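Long-range contact in capsid protein (PDB 3N7X), which forms the icosahedral shell of a shrimp-infecting densovirus, sixty copies of a beta-barrel subunit assembling into the capsid: residues 213-221 and 233-242. Residues are numbered along the deposited sequence; the frame is centred on the assembly and turned at random.
Sequences IHGDTRNWY and IPKWGGQIKW
Tyr221 meets Pro234 and Trp242 with one ring face, one ring edge and its hydroxyl. With CG anti to the carbonyl carbon (chi1 -64°), the ring reaches across to residues 233-242. CD2 and CE2 lie under the proline: Pro234 CG stands 3.7 Å from the centroid of the Tyr221 ring, a CH-pi contact over one face. The CE1 edge is turned to the face of Trp242, with CE1 3.9 Å from Trp242 CG, in a T-shaped pair whose planes make 72°. At the tip, Tyr221 OH sits over the centre of the indole, 3.2 Å from Trp242 CD2, and accepts a hydrogen bond from Asn219 ND2. Trp236 packs on the indole's opposite face, while Trp242 NE1 and Asn219 ND2 both donate hydrogen bonds to Val251 O. Asp216 CG reaches the indole's six-membered ring, 3.5 Å from Trp242 CH2; Arg218 grips this carboxylate side-on through NE and NH2. A nearly straight backbone bond, Asp216 N to Pro234 O (2.9 Å), ties the two segments together. Farther along, one water links His214 N to Lys235 NZ, and Ile213 CG2 touches Ile233 CD1. The contact thus joins the end of strand 208-214, paired with strand 111-131, and strand 220-221, beside strand 312-313, to the long loop before strand 264-268.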
loop_
_atom_site.group_PDB
_atom_site.type_symbol
_atom_site.label_atom_id
_atom_site.label_comp_id
_atom_site.label_asym_id
_atom_site.label_seq_id
_atom_site.Cartn_x
_atom_site.Cartn_y
_atom_site.Cartn_z
ATOM N N ILE A 213 60.016 54.102 33.384
ATOM C CA ILE A 213 59.170 55.195 33.804
ATOM C C ILE A 213 58.462 55.722 32.568
ATOM O O ILE A 213 59.054 55.806 31.492
ATOM C CB ILE A 213 60.001 56.319 34.455
ATOM C CG1 ILE A 213 59.093 57.498 34.807
ATOM C CG2 ILE A 213 61.114 56.759 33.514
ATOM C CD1 ILE A 213 59.774 58.555 35.652
ATOM N N HIS A 214 57.183 56.033 32.712
ATOM C CA HIS A 214 56.413 56.578 31.604
ATOM C C HIS A 214 56.105 58.022 31.974
ATOM O O HIS A 214 55.538 58.289 33.035
ATOM C CB HIS A 214 55.107 55.808 31.401
ATOM C CG HIS A 214 55.296 54.376 31.000
ATOM N ND1 HIS A 214 55.656 53.389 31.896
ATOM C CD2 HIS A 214 55.169 53.764 29.798
ATOM C CE1 HIS A 214 55.739 52.231 31.263
ATOM N NE2 HIS A 214 55.448 52.431 29.989
ATOM N N GLY A 215 56.491 58.950 31.108
ATOM C CA GLY A 215 56.247 60.351 31.389
ATOM C C GLY A 215 54.830 60.767 31.057
ATOM O O GLY A 215 54.164 60.135 30.239
ATOM N N ASP A 216 54.360 61.828 31.705
ATOM C CA ASP A 216 53.025 62.339 31.448
ATOM C C ASP A 216 53.083 63.007 30.080
ATOM O O ASP A 216 53.985 63.800 29.810
ATOM C CB ASP A 216 52.635 63.366 32.498
ATOM C CG ASP A 216 51.177 63.725 32.425
ATOM O OD1 ASP A 216 50.399 63.193 33.245
ATOM O OD2 ASP A 216 50.803 64.522 31.536
ATOM N N THR A 217 52.116 62.706 29.224
ATOM C CA THR A 217 52.128 63.262 27.879
ATOM C C THR A 217 51.053 64.285 27.543
ATOM O O THR A 217 50.879 64.625 26.370
ATOM C CB THR A 217 52.048 62.137 26.834
ATOM O OG1 THR A 217 50.878 61.344 27.077
ATOM C CG2 THR A 217 53.278 61.253 26.906
ATOM N N ARG A 218 50.340 64.790 28.542
ATOM C CA ARG A 218 49.291 65.767 28.261
ATOM C C ARG A 218 49.840 67.121 27.800
ATOM O O ARG A 218 49.148 67.863 27.099
ATOM C CB ARG A 218 48.391 65.965 29.489
ATOM C CG ARG A 218 48.902 66.960 30.525
ATOM C CD ARG A 218 48.086 66.828 31.795
ATOM N NE ARG A 218 48.282 65.507 32.385
ATOM C CZ ARG A 218 47.370 64.847 33.092
ATOM N NH1 ARG A 218 46.173 65.376 33.309
ATOM N NH2 ARG A 218 47.660 63.651 33.583
ATOM N N ASN A 219 51.075 67.440 28.183
ATOM C CA ASN A 219 51.681 68.716 27.802
ATOM C C ASN A 219 52.957 68.581 26.989
ATOM O O ASN A 219 53.519 67.494 26.849
ATOM C CB ASN A 219 52.045 69.540 29.042
ATOM C CG ASN A 219 50.873 69.774 29.957
ATOM O OD1 ASN A 219 49.794 70.173 29.517
ATOM N ND2 ASN A 219 51.081 69.545 31.247
ATOM N N TRP A 220 53.395 69.716 26.451
ATOM C CA TRP A 220 54.652 69.817 25.725
ATOM C C TRP A 220 55.499 70.629 26.707
ATOM O O TRP A 220 54.978 71.512 27.397
ATOM C CB TRP A 220 54.495 70.601 24.417
ATOM C CG TRP A 220 53.832 69.840 23.306
ATOM C CD1 TRP A 220 52.578 70.044 22.804
ATOM C CD2 TRP A 220 54.389 68.748 22.561
ATOM N NE1 TRP A 220 52.318 69.147 21.795
ATOM C CE2 TRP A 220 53.411 68.339 21.623
ATOM C CE3 TRP A 220 55.621 68.074 22.594
ATOM C CZ2 TRP A 220 53.622 67.286 20.724
ATOM C CZ3 TRP A 220 55.835 67.024 21.699
ATOM C CH2 TRP A 220 54.836 66.641 20.776
ATOM N N TYR A 221 56.789 70.332 26.787
ATOM C CA TYR A 221 57.671 71.043 27.704
ATOM C C TYR A 221 58.778 71.743 26.937
ATOM O O TYR A 221 59.223 71.257 25.895
ATOM C CB TYR A 221 58.249 70.054 28.721
ATOM C CG TYR A 221 57.168 69.448 29.591
ATOM C CD1 TYR A 221 56.815 70.034 30.807
ATOM C CD2 TYR A 221 56.417 68.355 29.147
ATOM C CE1 TYR A 221 55.734 69.557 31.557
ATOM C CE2 TYR A 221 55.333 67.872 29.887
ATOM C CZ TYR A 221 54.996 68.482 31.090
ATOM O OH TYR A 221 53.911 68.042 31.811
ATOM N N ILE A 233 61.737 63.764 34.266
ATOM C CA ILE A 233 60.819 63.319 33.234
ATOM C C ILE A 233 59.464 63.723 33.820
ATOM O O ILE A 233 59.157 63.400 34.968
ATOM C CB ILE A 233 60.907 61.798 33.054
ATOM C CG1 ILE A 233 62.219 61.457 32.339
ATOM C CG2 ILE A 233 59.700 61.287 32.290
ATOM C CD1 ILE A 233 62.548 59.980 32.303
ATOM N N PRO A 234 58.645 64.450 33.049
ATOM C CA PRO A 234 57.331 64.905 33.515
ATOM C C PRO A 234 56.499 63.904 34.302
ATOM O O PRO A 234 56.070 62.878 33.778
ATOM C CB PRO A 234 56.648 65.356 32.228
ATOM C CG PRO A 234 57.794 65.878 31.427
ATOM C CD PRO A 234 58.839 64.798 31.630
ATOM N N LYS A 235 56.277 64.227 35.570
ATOM C CA LYS A 235 55.482 63.406 36.476
ATOM C C LYS A 235 54.828 64.369 37.455
ATOM O O LYS A 235 55.412 65.395 37.794
ATOM C CB LYS A 235 56.374 62.425 37.238
ATOM C CG LYS A 235 56.676 61.131 36.496
ATOM C CD LYS A 235 55.446 60.238 36.472
ATOM C CE LYS A 235 55.761 58.855 35.948
ATOM N NZ LYS A 235 54.540 58.015 35.913
ATOM N N TRP A 236 53.621 64.046 37.907
ATOM C CA TRP A 236 52.905 64.912 38.839
ATOM C C TRP A 236 52.394 64.111 40.024
ATOM O O TRP A 236 51.675 63.136 39.847
ATOM C CB TRP A 236 51.732 65.584 38.118
ATOM C CG TRP A 236 51.008 66.602 38.940
ATOM C CD1 TRP A 236 50.086 66.367 39.924
ATOM C CD2 TRP A 236 51.167 68.023 38.868
ATOM N NE1 TRP A 236 49.662 67.558 40.470
ATOM C CE2 TRP A 236 50.309 68.591 39.844
ATOM C CE3 TRP A 236 51.953 68.876 38.077
ATOM C CZ2 TRP A 236 50.215 69.975 40.049
ATOM C CZ3 TRP A 236 51.859 70.258 38.282
ATOM C CH2 TRP A 236 50.994 70.790 39.263
ATOM N N GLY A 237 52.766 64.524 41.233
ATOM C CA GLY A 237 52.323 63.817 42.420
ATOM C C GLY A 237 53.112 64.187 43.658
ATOM O O GLY A 237 54.318 64.434 43.585
ATOM N N GLY A 238 52.432 64.227 44.802
ATOM C CA GLY A 238 53.096 64.573 46.045
ATOM C C GLY A 238 53.771 65.930 45.968
ATOM O O GLY A 238 53.149 66.920 45.584
ATOM N N GLN A 239 55.048 65.977 46.330
ATOM C CA GLN A 239 55.804 67.223 46.302
ATOM C C GLN A 239 56.246 67.553 44.879
ATOM O O GLN A 239 56.611 68.690 44.582
ATOM C CB GLN A 239 57.038 67.102 47.190
ATOM C CG GLN A 239 58.108 66.182 46.621
ATOM C CD GLN A 239 59.287 66.005 47.563
ATOM O OE1 GLN A 239 59.843 66.983 48.071
ATOM N NE2 GLN A 239 59.678 64.755 47.797
ATOM N N ILE A 240 56.202 66.552 44.004
ATOM C CA ILE A 240 56.622 66.717 42.618
ATOM C C ILE A 240 55.595 67.407 41.735
ATOM O O ILE A 240 54.440 66.991 41.670
ATOM C CB ILE A 240 56.938 65.361 41.973
ATOM C CG1 ILE A 240 57.941 64.593 42.834
ATOM C CG2 ILE A 240 57.486 65.578 40.569
ATOM C CD1 ILE A 240 59.246 65.330 43.058
ATOM N N LYS A 241 56.029 68.448 41.034
ATOM C CA LYS A 241 55.135 69.173 40.143
ATOM C C LYS A 241 55.919 69.955 39.096
ATOM O O LYS A 241 57.042 70.389 39.352
ATOM C CB LYS A 241 54.276 70.147 40.943
ATOM C CG LYS A 241 55.047 71.338 41.481
ATOM C CD LYS A 241 54.112 72.292 42.200
ATOM C CE LYS A 241 54.739 73.667 42.391
ATOM N NZ LYS A 241 55.918 73.624 43.282
ATOM N N TRP A 242 55.327 70.123 37.914
ATOM C CA TRP A 242 55.962 70.894 36.852
ATOM C C TRP A 242 55.345 72.286 36.911
ATOM O O TRP A 242 54.396 72.501 37.667
ATOM C CB TRP A 242 55.733 70.243 35.485
ATOM C CG TRP A 242 54.303 69.954 35.131
ATOM C CD1 TRP A 242 53.316 70.863 34.871
ATOM C CD2 TRP A 242 53.710 68.659 34.954
ATOM N NE1 TRP A 242 52.147 70.215 34.539
ATOM C CE2 TRP A 242 52.360 68.863 34.583
ATOM C CE3 TRP A 242 54.187 67.344 35.074
ATOM C CZ2 TRP A 242 51.483 67.802 34.328
ATOM C CZ3 TRP A 242 53.315 66.288 34.820
ATOM C CH2 TRP A 242 51.976 66.526 34.451
HETATM O O HOH W 1 55.728 55.364 35.126
#